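Local coordinates for protein macrophomate synthase intermolecular Diels-Alderase (Macrophoma commelinae, PDB 1IZC) that belongs to the HpcH/HpaI aldolase/citrate lyase family of TIM-barrel enzymes and carries magnesium and pyruvic acid in its pocket, at residues P261-I264 / E265-Y268; S52-V55 / T56-A60; A197-P200 / E201-G204; A254-V257 / D258-P261. The protein carries 1 engineered substitution. One frame throughout, in Å; residues are numbered along the deposited sequence.

Contact 1 of 4, residues P261-I264 / E265-Y268; sequences PSLI and EQGY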
ATOM      1  N   PRO A 261     -34.385 -22.313   3.388  1.00 17.49           N
ATOM      2  CA  PRO A 261     -35.002 -23.637   3.550  1.00 17.83           C
ATOM      3  C   PRO A 261     -35.083 -24.421   2.249  1.00 17.46           C
ATOM      4  O   PRO A 261     -34.763 -25.609   2.208  1.00 19.46           O
ATOM      5  CB  PRO A 261     -36.380 -23.306   4.115  1.00 21.51           C
ATOM      6  CG  PRO A 261     -36.084 -22.118   4.980  1.00 21.88           C
ATOM      7  CD  PRO A 261     -35.189 -21.280   4.067  1.00 17.33           C
ATOM      8  N   SER A 262     -35.500 -23.756   1.182  1.00 19.12           N
ATOM      9  CA  SER A 262     -35.618 -24.413  -0.109  1.00 19.76           C
ATOM     10  C   SER A 262     -34.247 -24.877  -0.601  1.00 21.26           C
ATOM     11  O   SER A 262     -34.110 -25.973  -1.155  1.00 19.48           O
ATOM     12  CB  SER A 262     -36.235 -23.464  -1.133  1.00 23.28           C
ATOM     13  OG  SER A 262     -36.382 -24.116  -2.385  1.00 32.14           O
ATOM     14  N   LEU A 263     -33.226 -24.047  -0.399  1.00 17.23           N
ATOM     15  CA  LEU A 263     -31.889 -24.428  -0.837  1.00 15.67           C
ATOM     16  C   LEU A 263     -31.417 -25.654  -0.068  1.00 14.30           C
ATOM     17  O   LEU A 263     -30.812 -26.553  -0.645  1.00 16.88           O
ATOM     18  CB  LEU A 263     -30.903 -23.264  -0.643  1.00 15.14           C
ATOM     19  CG  LEU A 263     -31.224 -22.035  -1.500  1.00 18.66           C
ATOM     20  CD1 LEU A 263     -30.319 -20.870  -1.110  1.00 21.00           C
ATOM     21  CD2 LEU A 263     -31.056 -22.380  -2.981  1.00 24.60           C
ATOM     22  N   ILE A 264     -31.691 -25.701   1.232  1.00 15.13           N
ATOM     23  CA  ILE A 264     -31.274 -26.850   2.025  1.00 16.18           C
ATOM     24  C   ILE A 264     -31.992 -28.102   1.525  1.00 19.46           C
ATOM     25  O   ILE A 264     -31.391 -29.171   1.429  1.00 19.45           O
ATOM     26  CB  ILE A 264     -31.561 -26.637   3.529  1.00 13.28           C
ATOM     27  CG1 ILE A 264     -30.595 -25.572   4.080  1.00 11.28           C
ATOM     28  CG2 ILE A 264     -31.392 -27.957   4.301  1.00 16.41           C
ATOM     29  CD1 ILE A 264     -30.915 -25.105   5.478  1.00 11.79           C
ATOM     30  N   GLU A 265     -33.268 -27.960   1.183  1.00 18.61           N
ATOM     31  CA  GLU A 265     -34.047 -29.101   0.690  1.00 21.08           C
ATOM     32  C   GLU A 265     -33.475 -29.598  -0.629  1.00 21.96           C
ATOM     33  O   GLU A 265     -33.571 -30.784  -0.957  1.00 24.03           O
ATOM     34  CB  GLU A 265     -35.517 -28.705   0.496  1.00 22.64           C
ATOM     35  CG  GLU A 265     -36.208 -28.294   1.783  1.00 30.48           C
ATOM     36  CD  GLU A 265     -37.641 -27.829   1.564  1.00 42.05           C
ATOM     37  OE1 GLU A 265     -37.863 -26.941   0.709  1.00 41.48           O
ATOM     38  OE2 GLU A 265     -38.544 -28.350   2.255  1.00 47.33           O
ATOM     39  N   GLN A 266     -32.878 -28.679  -1.376  1.00 21.62           N
ATOM     40  CA  GLN A 266     -32.275 -28.991  -2.664  1.00 22.91           C
ATOM     41  C   GLN A 266     -30.874 -29.586  -2.548  1.00 24.73           C
ATOM     42  O   GLN A 266     -30.281 -29.982  -3.550  1.00 25.41           O
ATOM     43  CB  GLN A 266     -32.207 -27.735  -3.524  1.00 25.36           C
ATOM     44  CG  GLN A 266     -33.550 -27.210  -3.958  1.00 29.62           C
ATOM     45  CD  GLN A 266     -33.423 -25.928  -4.745  1.00 33.24           C
ATOM     46  OE1 GLN A 266     -32.726 -25.876  -5.762  1.00 37.96           O
ATOM     47  NE2 GLN A 266     -34.097 -24.880  -4.283  1.00 33.40           N
ATOM     48  N   GLY A 267     -30.339 -29.632  -1.333  1.00 19.64           N
ATOM     49  CA  GLY A 267     -29.019 -30.199  -1.145  1.00 19.48           C
ATOM     50  C   GLY A 267     -27.896 -29.216  -0.857  1.00 16.13           C
ATOM     51  O   GLY A 267     -26.741 -29.625  -0.781  1.00 15.66           O
ATOM     52  N   TYR A 268     -28.207 -27.931  -0.705  1.00 14.48           N
ATOM     53  CA  TYR A 268     -27.145 -26.966  -0.404  1.00 10.84           C
ATOM     54  C   TYR A 268     -26.724 -27.126   1.053  1.00 11.52           C
ATOM     55  O   TYR A 268     -27.575 -27.184   1.935  1.00 13.27           O
ATOM     56  CB  TYR A 268     -27.621 -25.519  -0.609  1.00 10.24           C
ATOM     57  CG  TYR A 268     -27.876 -25.119  -2.052  1.00 15.97           C
ATOM     58  CD1 TYR A 268     -28.771 -25.836  -2.840  1.00 18.91           C
ATOM     59  CD2 TYR A 268     -27.263 -23.994  -2.609  1.00 23.29           C
ATOM     60  CE1 TYR A 268     -29.060 -25.452  -4.137  1.00 21.91           C
ATOM     61  CE2 TYR A 268     -27.548 -23.595  -3.920  1.00 23.33           C
ATOM     62  CZ  TYR A 268     -28.449 -24.334  -4.672  1.00 29.77           C
ATOM     63  OH  TYR A 268     -28.762 -23.962  -5.963  1.00 33.45           O
TER
HETATM   64  O   HOH W   1     -37.145 -26.880  -2.425  1.00 44.34           O

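Contact 2 of 4, residues S52-V55 / T56-A60; sequences STFV and TKVLA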
ATOM      1  N   SER A  52     -10.331  -5.308   0.883  1.00  8.77           N
ATOM      2  CA  SER A  52      -9.937  -4.545   2.059  1.00 10.47           C
ATOM      3  C   SER A  52      -9.908  -5.482   3.257  1.00 12.09           C
ATOM      4  O   SER A  52     -10.929  -6.095   3.591  1.00  7.42           O
ATOM      5  CB  SER A  52     -10.961  -3.428   2.313  1.00  9.26           C
ATOM      6  OG  SER A  52     -10.801  -2.906   3.617  1.00  8.24           O
ATOM      7  N   THR A  53      -8.747  -5.607   3.896  1.00 10.30           N
ATOM      8  CA  THR A  53      -8.668  -6.476   5.063  1.00  9.20           C
ATOM      9  C   THR A  53      -9.490  -5.885   6.204  1.00  9.30           C
ATOM     10  O   THR A  53      -9.945  -6.620   7.073  1.00  9.02           O
ATOM     11  CB  THR A  53      -7.221  -6.697   5.526  1.00 14.73           C
ATOM     12  OG1 THR A  53      -6.632  -5.439   5.859  1.00 17.89           O
ATOM     13  CG2 THR A  53      -6.409  -7.360   4.417  1.00 11.55           C
ATOM     14  N   PHE A  54      -9.695  -4.566   6.208  1.00  6.90           N
ATOM     15  CA  PHE A  54     -10.508  -3.950   7.262  1.00  9.62           C
ATOM     16  C   PHE A  54     -11.921  -4.521   7.123  1.00  9.63           C
ATOM     17  O   PHE A  54     -12.561  -4.875   8.112  1.00  8.51           O
ATOM     18  CB  PHE A  54     -10.513  -2.415   7.115  1.00  9.31           C
ATOM     19  CG  PHE A  54     -11.162  -1.696   8.260  1.00  9.75           C
ATOM     20  CD1 PHE A  54     -12.543  -1.644   8.378  1.00 11.79           C
ATOM     21  CD2 PHE A  54     -10.376  -1.081   9.244  1.00 12.60           C
ATOM     22  CE1 PHE A  54     -13.145  -0.988   9.469  1.00  9.07           C
ATOM     23  CE2 PHE A  54     -10.953  -0.434  10.322  1.00 11.74           C
ATOM     24  CZ  PHE A  54     -12.341  -0.383  10.444  1.00 13.10           C
ATOM     25  N   VAL A  55     -12.408  -4.622   5.888  1.00  6.85           N
ATOM     26  CA  VAL A  55     -13.729  -5.205   5.661  1.00  6.85           C
ATOM     27  C   VAL A  55     -13.740  -6.669   6.119  1.00  5.83           C
ATOM     28  O   VAL A  55     -14.699  -7.123   6.738  1.00  7.01           O
ATOM     29  CB  VAL A  55     -14.122  -5.118   4.170  1.00  4.68           C
ATOM     30  CG1 VAL A  55     -15.414  -5.918   3.907  1.00  7.44           C
ATOM     31  CG2 VAL A  55     -14.358  -3.654   3.798  1.00  7.51           C
ATOM     32  N   THR A  56     -12.677  -7.416   5.825  1.00  6.87           N
ATOM     33  CA  THR A  56     -12.643  -8.811   6.253  1.00  8.18           C
ATOM     34  C   THR A  56     -12.814  -8.874   7.767  1.00  7.10           C
ATOM     35  O   THR A  56     -13.500  -9.746   8.295  1.00  6.42           O
ATOM     36  CB  THR A  56     -11.298  -9.489   5.933  1.00  9.02           C
ATOM     37  OG1 THR A  56     -10.839  -9.061   4.645  1.00  7.96           O
ATOM     38  CG2 THR A  56     -11.472 -11.007   5.933  1.00  8.20           C
ATOM     39  N   LYS A  57     -12.153  -7.961   8.467  1.00  5.17           N
ATOM     40  CA  LYS A  57     -12.256  -7.940   9.924  1.00  6.35           C
ATOM     41  C   LYS A  57     -13.684  -7.655  10.403  1.00  8.60           C
ATOM     42  O   LYS A  57     -14.148  -8.243  11.382  1.00 10.38           O
ATOM     43  CB  LYS A  57     -11.292  -6.896  10.486  1.00  8.61           C
ATOM     44  CG  LYS A  57      -9.825  -7.288  10.320  1.00  6.30           C
ATOM     45  CD  LYS A  57      -8.904  -6.146  10.768  1.00  7.46           C
ATOM     46  CE  LYS A  57      -7.439  -6.560  10.702  1.00  7.52           C
ATOM     47  NZ  LYS A  57      -6.550  -5.416  11.105  1.00  8.03           N
ATOM     48  N   VAL A  58     -14.370  -6.737   9.730  1.00  7.10           N
ATOM     49  CA  VAL A  58     -15.753  -6.415  10.100  1.00  7.64           C
ATOM     50  C   VAL A  58     -16.624  -7.649   9.846  1.00 10.22           C
ATOM     51  O   VAL A  58     -17.460  -8.014  10.664  1.00  9.23           O
ATOM     52  CB  VAL A  58     -16.286  -5.235   9.269  1.00  9.66           C
ATOM     53  CG1 VAL A  58     -17.779  -5.016   9.549  1.00 11.11           C
ATOM     54  CG2 VAL A  58     -15.491  -3.967   9.612  1.00  9.39           C
ATOM     55  N   LEU A  59     -16.417  -8.301   8.704  1.00  7.60           N
ATOM     56  CA  LEU A  59     -17.187  -9.505   8.385  1.00  6.31           C
ATOM     57  C   LEU A  59     -16.880 -10.628   9.387  1.00  7.85           C
ATOM     58  O   LEU A  59     -17.787 -11.321   9.859  1.00  9.64           O
ATOM     59  CB  LEU A  59     -16.849  -9.989   6.970  1.00  6.37           C
ATOM     60  CG  LEU A  59     -17.177  -9.018   5.833  1.00  7.60           C
ATOM     61  CD1 LEU A  59     -16.757  -9.653   4.504  1.00  8.13           C
ATOM     62  CD2 LEU A  59     -18.678  -8.708   5.834  1.00 10.27           C
ATOM     63  N   ALA A  60     -15.604 -10.815   9.707  1.00  8.41           N
ATOM     64  CA  ALA A  60     -15.222 -11.878  10.635  1.00  8.30           C
ATOM     65  C   ALA A  60     -15.841 -11.677  12.021  1.00 10.69           C
ATOM     66  O   ALA A  60     -16.193 -12.648  12.693  1.00  9.78           O
ATOM     67  CB  ALA A  60     -13.695 -11.962  10.755  1.00 10.09           C
TER

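Contact 3 of 4, residues A197-P200 / E201-G204; sequences AAMP and EIHG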
ATOM      1  N   ALA A 197     -19.248 -34.765 -10.955  1.00 11.21           N
ATOM      2  CA  ALA A 197     -19.867 -35.025  -9.657  1.00 12.71           C
ATOM      3  C   ALA A 197     -19.425 -36.343  -9.038  1.00 10.70           C
ATOM      4  O   ALA A 197     -19.430 -36.493  -7.812  1.00 11.65           O
ATOM      5  CB  ALA A 197     -21.389 -35.009  -9.797  1.00 12.66           C
ATOM      6  N   ALA A 198     -19.038 -37.284  -9.892  1.00 12.00           N
ATOM      7  CA  ALA A 198     -18.611 -38.611  -9.450  1.00 13.01           C
ATOM      8  C   ALA A 198     -17.146 -38.709  -9.030  1.00 14.98           C
ATOM      9  O   ALA A 198     -16.697 -39.765  -8.570  1.00 13.44           O
ATOM     10  CB  ALA A 198     -18.894 -39.641 -10.561  1.00 12.00           C
ATOM     11  N   MET A 199     -16.388 -37.629  -9.185  1.00 12.29           N
ATOM     12  CA  MET A 199     -14.975 -37.668  -8.807  1.00 12.45           C
ATOM     13  C   MET A 199     -14.819 -37.876  -7.306  1.00 13.35           C
ATOM     14  O   MET A 199     -15.379 -37.135  -6.508  1.00 12.22           O
ATOM     15  CB  MET A 199     -14.277 -36.366  -9.204  1.00  8.68           C
ATOM     16  CG  MET A 199     -14.239 -36.117 -10.704  1.00  9.52           C
ATOM     17  SD  MET A 199     -13.347 -34.596 -11.049  1.00 13.73           S
ATOM     18  CE  MET A 199     -11.653 -35.092 -10.667  1.00 12.61           C
ATOM     19  N   PRO A 200     -14.042 -38.888  -6.904  1.00 15.51           N
ATOM     20  CA  PRO A 200     -13.817 -39.184  -5.487  1.00 17.79           C
ATOM     21  C   PRO A 200     -13.049 -38.050  -4.806  1.00 15.03           C
ATOM     22  O   PRO A 200     -13.105 -37.879  -3.585  1.00 15.78           O
ATOM     23  CB  PRO A 200     -12.975 -40.470  -5.514  1.00 16.96           C
ATOM     24  CG  PRO A 200     -13.091 -40.981  -6.897  1.00 26.86           C
ATOM     25  CD  PRO A 200     -13.261 -39.788  -7.770  1.00 19.10           C
ATOM     26  N   GLU A 201     -12.347 -37.257  -5.603  1.00 13.43           N
ATOM     27  CA  GLU A 201     -11.537 -36.179  -5.041  1.00 14.18           C
ATOM     28  C   GLU A 201     -12.284 -34.939  -4.564  1.00 14.69           C
ATOM     29  O   GLU A 201     -11.743 -34.182  -3.763  1.00 18.43           O
ATOM     30  CB  GLU A 201     -10.470 -35.718  -6.044  1.00 15.19           C
ATOM     31  CG  GLU A 201      -9.503 -36.813  -6.497  1.00 16.06           C
ATOM     32  CD  GLU A 201      -9.953 -37.488  -7.777  1.00 20.69           C
ATOM     33  OE1 GLU A 201     -11.180 -37.570  -8.019  1.00 15.83           O
ATOM     34  OE2 GLU A 201      -9.078 -37.952  -8.541  1.00 23.29           O
ATOM     35  N   ILE A 202     -13.512 -34.730  -5.024  1.00 11.98           N
ATOM     36  CA  ILE A 202     -14.221 -33.506  -4.654  1.00 10.73           C
ATOM     37  C   ILE A 202     -15.053 -33.547  -3.387  1.00 10.15           C
ATOM     38  O   ILE A 202     -15.491 -34.611  -2.950  1.00 11.85           O
ATOM     39  CB  ILE A 202     -15.075 -32.992  -5.829  1.00 11.09           C
ATOM     40  CG1 ILE A 202     -16.304 -33.881  -6.060  1.00  9.67           C
ATOM     41  CG2 ILE A 202     -14.216 -32.971  -7.086  1.00 11.13           C
ATOM     42  CD1 ILE A 202     -17.301 -33.283  -7.064  1.00 11.32           C
ATOM     43  N   HIS A 203     -15.270 -32.367  -2.805  1.00  9.30           N
ATOM     44  CA  HIS A 203     -16.004 -32.238  -1.547  1.00  9.99           C
ATOM     45  C   HIS A 203     -17.214 -31.333  -1.607  1.00 10.50           C
ATOM     46  O   HIS A 203     -17.919 -31.148  -0.602  1.00 11.10           O
ATOM     47  CB  HIS A 203     -15.043 -31.734  -0.470  1.00 12.44           C
ATOM     48  CG  HIS A 203     -13.752 -32.488  -0.443  1.00 12.84           C
ATOM     49  ND1 HIS A 203     -12.582 -31.986  -0.975  1.00 10.71           N
ATOM     50  CD2 HIS A 203     -13.472 -33.752  -0.042  1.00 12.56           C
ATOM     51  CE1 HIS A 203     -11.640 -32.910  -0.909  1.00 14.81           C
ATOM     52  NE2 HIS A 203     -12.155 -33.993  -0.350  1.00 14.91           N
ATOM     53  N   GLY A 204     -17.462 -30.768  -2.781  1.00 10.54           N
ATOM     54  CA  GLY A 204     -18.604 -29.889  -2.938  1.00  9.32           C
ATOM     55  C   GLY A 204     -18.778 -29.536  -4.402  1.00  8.45           C
ATOM     56  O   GLY A 204     -17.885 -29.785  -5.202  1.00 10.72           O
TER
HETATM   57  O   HOH W   2     -14.313 -36.819  -1.567  1.00 35.72           O

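Contact 4 of 4, residues A254-V257 / D258-P261; sequences ALSV and DMVP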
ATOM      1  N   ALA A 254     -27.678 -17.224  -1.600  1.00 17.78           N
ATOM      2  CA  ALA A 254     -29.107 -17.033  -1.428  1.00 18.51           C
ATOM      3  C   ALA A 254     -29.437 -15.587  -1.774  1.00 23.05           C
ATOM      4  O   ALA A 254     -29.058 -14.680  -1.042  1.00 24.46           O
ATOM      5  CB  ALA A 254     -29.511 -17.334  -0.000  1.00 19.50           C
ATOM      6  N   LEU A 255     -30.139 -15.390  -2.890  1.00 26.91           N
ATOM      7  CA  LEU A 255     -30.534 -14.057  -3.345  1.00 30.86           C
ATOM      8  C   LEU A 255     -31.257 -13.326  -2.218  1.00 27.20           C
ATOM      9  O   LEU A 255     -31.093 -12.120  -2.033  1.00 27.33           O
ATOM     10  CB  LEU A 255     -31.438 -14.175  -4.577  1.00 36.16           C
ATOM     11  CG  LEU A 255     -30.840 -14.953  -5.757  1.00 40.97           C
ATOM     12  CD1 LEU A 255     -31.822 -14.943  -6.922  1.00 41.94           C
ATOM     13  CD2 LEU A 255     -29.507 -14.328  -6.174  1.00 42.47           C
ATOM     14  N   SER A 256     -32.068 -14.066  -1.475  1.00 21.41           N
ATOM     15  CA  SER A 256     -32.783 -13.515  -0.332  1.00 19.23           C
ATOM     16  C   SER A 256     -32.676 -14.579   0.749  1.00 20.54           C
ATOM     17  O   SER A 256     -32.738 -15.778   0.460  1.00 20.26           O
ATOM     18  CB  SER A 256     -34.246 -13.223  -0.676  1.00 24.25           C
ATOM     19  OG  SER A 256     -34.961 -14.399  -0.986  1.00 27.94           O
ATOM     20  N   VAL A 257     -32.515 -14.158   1.994  1.00 20.93           N
ATOM     21  CA  VAL A 257     -32.354 -15.126   3.064  1.00 22.81           C
ATOM     22  C   VAL A 257     -33.530 -16.088   3.228  1.00 25.18           C
ATOM     23  O   VAL A 257     -33.348 -17.209   3.704  1.00 25.91           O
ATOM     24  CB  VAL A 257     -32.040 -14.415   4.394  1.00 26.03           C
ATOM     25  CG1 VAL A 257     -31.590 -15.425   5.437  1.00 29.84           C
ATOM     26  CG2 VAL A 257     -30.931 -13.383   4.171  1.00 30.37           C
ATOM     27  N   ASP A 258     -34.730 -15.688   2.815  1.00 25.31           N
ATOM     28  CA  ASP A 258     -35.867 -16.591   2.964  1.00 25.65           C
ATOM     29  C   ASP A 258     -35.816 -17.790   2.016  1.00 25.37           C
ATOM     30  O   ASP A 258     -36.675 -18.665   2.077  1.00 24.70           O
ATOM     31  CB  ASP A 258     -37.210 -15.852   2.808  1.00 29.38           C
ATOM     32  CG  ASP A 258     -37.337 -15.105   1.494  1.00 34.66           C
ATOM     33  OD1 ASP A 258     -36.669 -15.474   0.505  1.00 40.31           O
ATOM     34  OD2 ASP A 258     -38.133 -14.143   1.449  1.00 42.31           O
ATOM     35  N   MET A 259     -34.803 -17.839   1.156  1.00 19.22           N
ATOM     36  CA  MET A 259     -34.651 -18.952   0.219  1.00 20.40           C
ATOM     37  C   MET A 259     -33.911 -20.126   0.863  1.00 16.45           C
ATOM     38  O   MET A 259     -33.912 -21.239   0.338  1.00 17.74           O
ATOM     39  CB  MET A 259     -33.845 -18.514  -1.004  1.00 22.30           C
ATOM     40  CG  MET A 259     -34.495 -17.455  -1.873  1.00 33.19           C
ATOM     41  SD  MET A 259     -33.320 -16.916  -3.130  1.00 43.87           S
ATOM     42  CE  MET A 259     -33.345 -18.349  -4.278  1.00 43.34           C
ATOM     43  N   VAL A 260     -33.278 -19.873   2.000  1.00 14.77           N
ATOM     44  CA  VAL A 260     -32.490 -20.891   2.675  1.00 17.60           C
ATOM     45  C   VAL A 260     -33.153 -22.264   2.854  1.00 16.11           C
ATOM     46  O   VAL A 260     -32.557 -23.293   2.502  1.00 16.05           O
ATOM     47  CB  VAL A 260     -31.958 -20.346   4.024  1.00 16.15           C
ATOM     48  CG1 VAL A 260     -31.337 -21.457   4.843  1.00 15.74           C
ATOM     49  CG2 VAL A 260     -30.908 -19.259   3.743  1.00 18.34           C
ATOM     50  N   PRO A 261     -34.385 -22.313   3.388  1.00 17.49           N
ATOM     51  CA  PRO A 261     -35.002 -23.637   3.550  1.00 17.83           C
ATOM     52  C   PRO A 261     -35.083 -24.421   2.249  1.00 17.46           C
ATOM     53  O   PRO A 261     -34.763 -25.609   2.208  1.00 19.46           O
ATOM     54  CB  PRO A 261     -36.380 -23.306   4.115  1.00 21.51           C
ATOM     55  CG  PRO A 261     -36.084 -22.118   4.980  1.00 21.88           C
ATOM     56  CD  PRO A 261     -35.189 -21.280   4.067  1.00 17.33           C
TER

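Contact 1 of 4, residues P261-I264 / E265-Y268
Leu263 and Tyr268 meet at the C-terminal end of helix 260-265, in a local contact where the chain leaves the helix for strand 268-269. CD2 of Leu263 sits over the centre of one face of the Tyr268 ring. Leu263 CD2 lies 3.7 Å from the Tyr268 ring centroid and 14° off the ring normal, which makes a CH-pi contact. CB of Leu263 adds a second touch, against Tyr268 CG at 3.8 Å. The backbone holds the two residues in place, because Tyr268 N donates to Leu263 O at 2.9 Å. Gly267 N donates to Ile264 O at 3.0 Å. These two bonds back into the last turn, with the positive phi of Gly267, make a Schellman motif.

The polar face of the turn is built by Ser262, Glu265 and Gln266. Ser262 points OG opposite its own backbone N (chi1 -179°). There Ser262 OG accepts from Gln266 NE2 at 3.1 Å, close to the plane of the amide. A water lies 2.9 Å from Ser262 OG and donates to Glu265 OE1 at 3.2 Å. Ile264 points elsewhere, onto Pro39 and Thr42 and onto Ala295 of the second subunit. Glu265 packs on Phe298 of that subunit.

Contact 2 of 4, residues S52-V55 / T56-A60
Val55 and Leu59 lie side by side and point the same way from helix 53-61. Their methyl groups meet, Val55 CG1 and Leu59 CD1 being 4.0 Å apart. Phe54 and Val58, also one turn apart, are set differently. The ring of Phe54 slants across Val58, and Phe54 CE1 comes within 3.8 Å of Val58 CG2. This methyl stands beside the backbone N of Val58, on the side that faces Phe54. Val58 CG2 also rests 3.4 Å from Phe54 O.

The helix belongs to the beta-alpha-beta unit of strand 43-48, helix 53-61 and strand 66-70 in the barrel. Ser52 is its N-cap. Ser52 OG accepts from Val55 N at 3.3 Å, with 162° at the hydrogen, and more weakly from Phe54 N. Behind the cap, Thr56 N donates to Ser52 O at 3.1 Å. Leu59 N donates to Val55 O at 2.9 Å.

Leu59 packs on Val46 and His48 of the strand, and Thr56 OG1 is hydrogen-bonded to His48. Lys57 reaches out as an extended chain to a salt bridge with Asp83 and a hydrogen bond with His86, both of the third subunit. Phe54 packs on Pro51 of the second subunit.

Contact 3 of 4, residues A197-P200 / E201-G204
Glu201 turns its chain back on itself through chi2 (94°), which brings OE1 over the residues just before it. Glu201 OE1 stops 3.1 Å from Pro200 CD, and it also lies near Met199 CB. The side chains of Pro200 and Glu201 lie alongside each other. Met199 bends back near its end and carries its methyl to the same carboxylate, Met199 CE lying 3.7 Å from Glu201 OE1. Ile202 takes a third course. Its chi1 (72°) sets CG1 between the backbone N and the carbonyl carbon. Ile202 CG1 then lies against Met199 O at 3.4 Å, while CD1 reaches back toward Ala197. The other branch, Ile202 CG2, rests on Met199 CB at 4.0 Å.

These residues form a type I beta turn from Met199 to Ile202, in the loop between helix 193-197 and strand 205-207 of the barrel. The closing bond, Ile202 N to Met199 O, is weak at 3.4 Å. A water spans the turn as well. It donates to Pro200 O at 2.6 Å and to Ile202 O.

Outside the turn, Met199 packs on Val129, Val132 and Arg133 of helix 129-139, and Ile202 packs on Pro182 of strand 179-184. Within the turn, Glu201 OE1 lies against carbons of Met199 and Pro200. Both carboxylate oxygens have polar partners beyond it, and OE2 forms a salt bridge with Arg133 NE. That pairing probably favours the ionised form of Glu201. It would help fix the folded-back chain and ties the turn to helix 129-139.

Contact 4 of 4, residues A254-V257 / D258-P261
The turn that leads from strand 250-253 of the barrel into helix 260-265 is closed by backbone and side-chain bonds. Met259 N donates to Ser256 O at 3.0 Å, and Val260 N donates to Val257 O at 3.2 Å. Ser256 and Asp258 add a side-chain bond. Ser256 OG donates to Asp258 OD1 at 2.5 Å and meets the carboxylate from above its plane. Asp258 has its CG between the backbone N and the carbonyl carbon (chi1 56°), which swings OD1 back toward the serine.

Met259 runs back along the turn. Met259 CG passes 3.2 Å from Ser256 OG. Further on, Met259 SD accepts a weak bond from Ser256 N at 3.5 Å. The sulfur also lies across the side chain of Leu255, with Met259 SD 3.6 Å from Leu255 CB. Val260 CG2 packs against Val257 CG1 at 4.2 Å and against Ala254 CB, and Val260 also touches Val273 of strand 271-275. Val257 and Val260 further pack on Ser287 and Ser294 of the second subunit, respectively. The side chain of Leu255 is about 9 Å from the bound pyruvic acid.

The short Ser256 to Asp258 bond probably stabilises the negative charge of the aspartate. The sulfur, by contrast, gives Ser256 N only a soft, weak acceptor.

In the fold
Contacts 1 and 4 hold the two ends of one element, helix 260-265. They share Pro261 and touch where Leu263 CD1 packs on Ala254 CB. Contact 4 builds the entry with a serine-aspartate bond and a sulfur acceptor, while contact 1 ends the helix with a glycine and an aromatic face. Contact 2 also covers a helix start, but its cap is a serine side chain, and its lysine reaches a third subunit. Contacts 1, 2 and 4 are partly buried and all meet the second subunit. Contact 3 is the more buried one, touched by no other chain, and its charge is paired within its own subunit.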